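Local coordinates for tumor necrosis factor-inducible protein TSG-6 (Homo sapiens, PDB 2PF5) that binds hyaluronan and other matrix components through this Link module and, as a whole protein, transfers heavy chains from inter-alpha-inhibitor to hyaluronan, at residues Ala21-Glu24 with His29-Thr32; Gly58-Lys63 with Asp89-Asn94. All coordinates share one frame; numbering follows the deposited sequence. Where two conformers were deposited one is given.

Contact 1: Ala21-Glu24 with His29-Thr32; sequences AVCE and HLAT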
loop_
_atom_site.group_PDB
_atom_site.type_symbol
_atom_site.label_atom_id
_atom_site.label_comp_id
_atom_site.label_asym_id
_atom_site.label_seq_id
_atom_site.Cartn_x
_atom_site.Cartn_y
_atom_site.Cartn_z
ATOM N N ALA A 21 1.182 -4.337 -10.775
ATOM C CA ALA A 21 0.586 -5.446 -11.511
ATOM C C ALA A 21 -0.459 -6.262 -10.714
ATOM O O ALA A 21 -1.507 -6.654 -11.257
ATOM C CB ALA A 21 1.740 -6.381 -12.087
ATOM N N VAL A 22 -0.190 -6.492 -9.427
ATOM C CA VAL A 22 -1.131 -7.225 -8.569
ATOM C C VAL A 22 -2.459 -6.436 -8.408
ATOM O O VAL A 22 -3.552 -6.997 -8.567
ATOM C CB VAL A 22 -0.527 -7.503 -7.175
ATOM C CG1 VAL A 22 -1.621 -8.031 -6.203
ATOM C CG2 VAL A 22 0.590 -8.544 -7.303
ATOM N N CYS A 23 -2.360 -5.144 -8.139
ATOM C CA CYS A 23 -3.602 -4.330 -8.015
ATOM C C CYS A 23 -4.390 -4.317 -9.342
ATOM O O CYS A 23 -5.628 -4.468 -9.360
ATOM C CB CYS A 23 -3.287 -2.908 -7.487
ATOM S SG CYS A 23 -2.612 -2.860 -5.826
ATOM N N GLU A 24 -3.666 -4.204 -10.465
ATOM C CA GLU A 24 -4.280 -4.255 -11.787
ATOM C C GLU A 24 -4.941 -5.600 -12.073
ATOM O O GLU A 24 -6.059 -5.681 -12.602
ATOM C CB GLU A 24 -3.251 -3.935 -12.882
ATOM C CG GLU A 24 -2.731 -2.502 -12.859
ATOM C CD GLU A 24 -1.597 -2.263 -13.855
ATOM O OE1 GLU A 24 -1.055 -3.258 -14.416
ATOM O OE2 GLU A 24 -1.253 -1.077 -14.073
ATOM N N HIS A 29 -6.022 -0.449 -9.165
ATOM C CA HIS A 29 -4.753 0.280 -9.311
ATOM C C HIS A 29 -4.182 0.422 -7.931
ATOM O O HIS A 29 -4.888 0.143 -6.951
ATOM C CB HIS A 29 -4.985 1.673 -9.946
ATOM C CG HIS A 29 -5.717 1.611 -11.249
ATOM N ND1 HIS A 29 -5.098 1.266 -12.439
ATOM C CD2 HIS A 29 -7.029 1.783 -11.541
ATOM C CE1 HIS A 29 -6.001 1.242 -13.403
ATOM N NE2 HIS A 29 -7.180 1.545 -12.882
ATOM N N LEU A 30 -2.917 0.847 -7.812
ATOM C CA LEU A 30 -2.380 1.174 -6.501
ATOM C C LEU A 30 -3.182 2.340 -5.937
ATOM O O LEU A 30 -3.553 3.303 -6.675
ATOM C CB LEU A 30 -0.908 1.574 -6.573
ATOM C CG LEU A 30 0.047 0.393 -6.868
ATOM C CD1 LEU A 30 1.392 0.993 -7.349
ATOM C CD2 LEU A 30 0.229 -0.568 -5.675
ATOM N N ALA A 31 -3.437 2.256 -4.643
ATOM C CA ALA A 31 -4.166 3.353 -3.957
ATOM C C ALA A 31 -3.272 4.600 -3.951
ATOM O O ALA A 31 -2.017 4.509 -3.823
ATOM C CB ALA A 31 -4.515 2.926 -2.545
ATOM N N THR A 32 -3.875 5.769 -4.094
ATOM C CA THR A 32 -3.157 6.996 -3.811
ATOM C C THR A 32 -3.011 7.214 -2.304
ATOM O O THR A 32 -3.747 6.632 -1.476
ATOM C CB THR A 32 -3.823 8.211 -4.436
ATOM O OG1 THR A 32 -5.038 8.509 -3.725
ATOM C CG2 THR A 32 -4.145 7.997 -5.941
HETATM O O HOH W 1 -2.267 0.985 -12.719
#

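Contact 2: Gly58-Lys63 with Asp89-Asn94; sequences GYPIVK and DAYCYN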
loop_
_atom_site.group_PDB
_atom_site.type_symbol
_atom_site.label_atom_id
_atom_site.label_comp_id
_atom_site.label_asym_id
_atom_site.label_seq_id
_atom_site.Cartn_x
_atom_site.Cartn_y
_atom_site.Cartn_z
ATOM N N GLY A 58 4.090 3.118 2.547
ATOM C CA GLY A 58 3.697 3.542 3.881
ATOM C C GLY A 58 2.656 2.584 4.418
ATOM O O GLY A 58 2.412 1.523 3.843
ATOM N N TYR A 59 2.053 2.952 5.541
ATOM C CA TYR A 59 0.993 2.077 6.088
ATOM C C TYR A 59 0.105 2.845 7.040
ATOM O O TYR A 59 0.579 3.751 7.712
ATOM C CB TYR A 59 1.565 0.838 6.788
ATOM C CG TYR A 59 2.510 1.080 7.947
ATOM C CD1 TYR A 59 2.045 1.063 9.270
ATOM C CD2 TYR A 59 3.884 1.241 7.736
ATOM C CE1 TYR A 59 2.916 1.241 10.355
ATOM C CE2 TYR A 59 4.772 1.424 8.830
ATOM C CZ TYR A 59 4.277 1.419 10.119
ATOM O OH TYR A 59 5.129 1.590 11.183
ATOM N N PRO A 60 -1.195 2.471 7.087
ATOM C CA PRO A 60 -2.137 3.237 7.904
ATOM C C PRO A 60 -2.262 2.773 9.354
ATOM O O PRO A 60 -2.497 1.572 9.615
ATOM C CB PRO A 60 -3.475 3.048 7.158
ATOM C CG PRO A 60 -3.386 1.706 6.504
ATOM C CD PRO A 60 -1.869 1.419 6.280
ATOM N N ILE A 61 -2.118 3.724 10.281
ATOM C CA ILE A 61 -2.393 3.467 11.699
ATOM C C ILE A 61 -3.633 4.236 12.168
ATOM O O ILE A 61 -3.734 5.448 11.999
ATOM C CB ILE A 61 -1.155 3.776 12.599
ATOM C CG1 ILE A 61 0.055 2.938 12.145
ATOM C CG2 ILE A 61 -1.479 3.553 14.097
ATOM C CD1 ILE A 61 -0.202 1.413 12.113
ATOM N N VAL A 62 -4.579 3.507 12.762
ATOM C CA VAL A 62 -5.785 4.119 13.350
ATOM C C VAL A 62 -5.597 4.292 14.859
ATOM O O VAL A 62 -5.961 5.335 15.421
ATOM C CB VAL A 62 -7.061 3.276 13.027
ATOM C CG1 VAL A 62 -8.296 3.743 13.840
ATOM C CG2 VAL A 62 -7.352 3.307 11.539
ATOM N N LYS A 63 -5.058 3.261 15.512
ATOM C CA LYS A 63 -4.775 3.296 16.950
ATOM C C LYS A 63 -3.321 2.919 17.242
ATOM O O LYS A 63 -2.851 1.863 16.809
ATOM C CB LYS A 63 -5.722 2.380 17.733
ATOM C CG LYS A 63 -6.913 3.094 18.403
ATOM C CD LYS A 63 -8.015 3.394 17.378
ATOM C CE LYS A 63 -9.174 4.206 17.951
ATOM N NZ LYS A 63 -9.750 5.085 16.869
ATOM N N ASP A 89 4.700 -4.724 0.674
ATOM C CA ASP A 89 3.395 -5.213 0.279
ATOM C C ASP A 89 2.786 -4.223 -0.725
ATOM O O ASP A 89 3.507 -3.418 -1.342
ATOM C CB ASP A 89 2.531 -5.439 1.538
ATOM C CG ASP A 89 2.995 -6.632 2.362
ATOM O OD1 ASP A 89 3.721 -7.532 1.847
ATOM O OD2 ASP A 89 2.616 -6.683 3.551
ATOM N N ALA A 90 1.460 -4.247 -0.880
ATOM C CA ALA A 90 0.773 -3.357 -1.807
ATOM C C ALA A 90 -0.513 -2.841 -1.156
ATOM O O ALA A 90 -1.186 -3.581 -0.450
ATOM C CB ALA A 90 0.435 -4.093 -3.103
ATOM N N TYR A 91 -0.828 -1.575 -1.410
ATOM C CA TYR A 91 -2.139 -0.990 -1.085
ATOM C C TYR A 91 -2.859 -0.713 -2.387
ATOM O O TYR A 91 -2.392 0.087 -3.208
ATOM C CB TYR A 91 -2.011 0.279 -0.201
ATOM C CG TYR A 91 -1.687 -0.138 1.190
ATOM C CD1 TYR A 91 -0.369 -0.089 1.647
ATOM C CD2 TYR A 91 -2.681 -0.690 2.035
ATOM C CE1 TYR A 91 -0.038 -0.526 2.937
ATOM C CE2 TYR A 91 -2.362 -1.145 3.317
ATOM C CZ TYR A 91 -1.024 -1.052 3.757
ATOM O OH TYR A 91 -0.666 -1.497 5.008
ATOM N N CYS A 92 -3.966 -1.431 -2.592
ATOM C CA CYS A 92 -4.757 -1.339 -3.802
ATOM C C CYS A 92 -6.037 -0.509 -3.592
ATOM O O CYS A 92 -6.634 -0.504 -2.509
ATOM C CB CYS A 92 -5.209 -2.720 -4.250
ATOM S SG CYS A 92 -3.910 -3.912 -4.642
ATOM N N TYR A 93 -6.471 0.119 -4.675
ATOM C CA TYR A 93 -7.779 0.781 -4.744
ATOM C C TYR A 93 -8.641 0.141 -5.843
ATOM O O TYR A 93 -8.254 0.110 -7.023
ATOM C CB TYR A 93 -7.613 2.277 -4.988
ATOM C CG TYR A 93 -8.969 2.969 -5.080
ATOM C CD1 TYR A 93 -9.849 2.949 -3.986
ATOM C CD2 TYR A 93 -9.371 3.621 -6.230
ATOM C CE1 TYR A 93 -11.116 3.556 -4.056
ATOM C CE2 TYR A 93 -10.662 4.263 -6.314
ATOM C CZ TYR A 93 -11.494 4.224 -5.195
ATOM O OH TYR A 93 -12.744 4.804 -5.226
ATOM N N ASN A 94 -9.793 -0.400 -5.447
ATOM C CA ASN A 94 -10.761 -0.952 -6.402
ATOM C C ASN A 94 -12.156 -0.546 -5.915
ATOM O O ASN A 94 -12.701 -1.238 -5.065
ATOM C CB ASN A 94 -10.657 -2.476 -6.433
ATOM C CG ASN A 94 -11.350 -3.098 -7.619
ATOM O OD1 ASN A 94 -12.437 -2.676 -8.031
ATOM N ND2 ASN A 94 -10.753 -4.146 -8.148
#

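Contact 1: Ala21-Glu24 with His29-Thr32
His29 meets the last turn of helix 16-25 in two ways. Its backbone lies against Cys23: CB of Cys23 is 3.5 Å from the carbonyl carbon of His29. The two backbones come nearest at this pair, with the CA atoms of Cys23 and His29 4.9 Å apart. The imidazole starts out on the side away from the helix. It is joined to Glu24 through one water. This water donates to OE2 of Glu24 at 2.7 Å. It also lies in the plane of the His29 ring, at its edge, 2.9 Å from ND1. The two groups do not touch directly: OE2 of Glu24 and ND1 of His29 are 4.8 Å apart.

Leu30 comes next and is buried. The tip of one branch, CD2, packs on SG of Cys23 at 3.7 Å. With SG anti to the carbonyl carbon (chi1 -64°), the sulfur reaches both Leu30 CD2 and its disulfide partner Cys92. Leu30 also rests on Tyr16, Ala19 and Lys20 of the same helix. Ala31 makes backbone hydrogen bonds with Tyr91 and Ala53. Thr32 is the N-cap of helix 33-41, its side chain capping a backbone N there.

The contact is thus apolar on its inner side, beside the Cys23–Cys92 disulfide, and water-bridged on its exposed side. A carboxylate this near would probably favour a protonated His29, though its charge is not seen.

Contact 2: Gly58-Lys63 with Asp89-Asn94
The Tyr91 ring reaches across to the backbone of strand 58-61 and meets it obliquely. Gly58 O lies 3.3 Å from CE1 of Tyr91. Pro60 comes from the opposite direction and places its CD 3.6 Å from CZ of Tyr91. His4 also meets the Tyr91 ring, with the planes at about 45°. The second flat group, the Tyr59 ring, has CD1 of Ile61 at its edge, in the ring plane. With CG set between the backbone N and the carbonyl carbon (chi1 59°), this ring leads away from strand 89-93. Tyr59 therefore takes part mainly through its CB, which stays 3.7 Å from Tyr91 OH.

The Tyr91 hydroxyl packs against CD of Pro60, with OH and CD 3.4 Å apart. It is also hydrogen-bonded to Ala48 O, which gives this buried polar atom a partner and helps to position the phenol end. Pro60 is covered further by Leu36 and Arg40 of helix 33-41 and by Phe44.

The two strands do not pair directly. Their axes approach to 8.7 Å and their directions differ by 67°. The nearest CA atoms, those of Tyr59 and Tyr91, are 8.4 Å apart. One large side chain therefore spans the gap, while strand 50-51 pairs with both strands, antiparallel to 56-61 and parallel to 89-93. The contact lies in the core of the Link module, the hyaluronan-binding alpha/beta domain, whose fold is related to that of C-type lectins.

From the N terminus, strand 2-5 leads to helix 16-25. Contact 1 closes first, where the chain leaves that helix and turns back within a few residues into strand 29-30. Helix 33-41 and strand 50-51 follow. Contact 2 then closes a longer loop, which holds strand 74-80, between strands 56-61 and 89-93. The two loops are in series, neither nested nor crossed. Strand 89-93 joins them. It pairs antiparallel with strand 29-30, His29 O probably accepting a hydrogen bond from Tyr93 N, and the Cys23–Cys92 disulfide fastens it to helix 16-25. Together they connect helix 16-25, by way of strand 89-93, with strand 56-61.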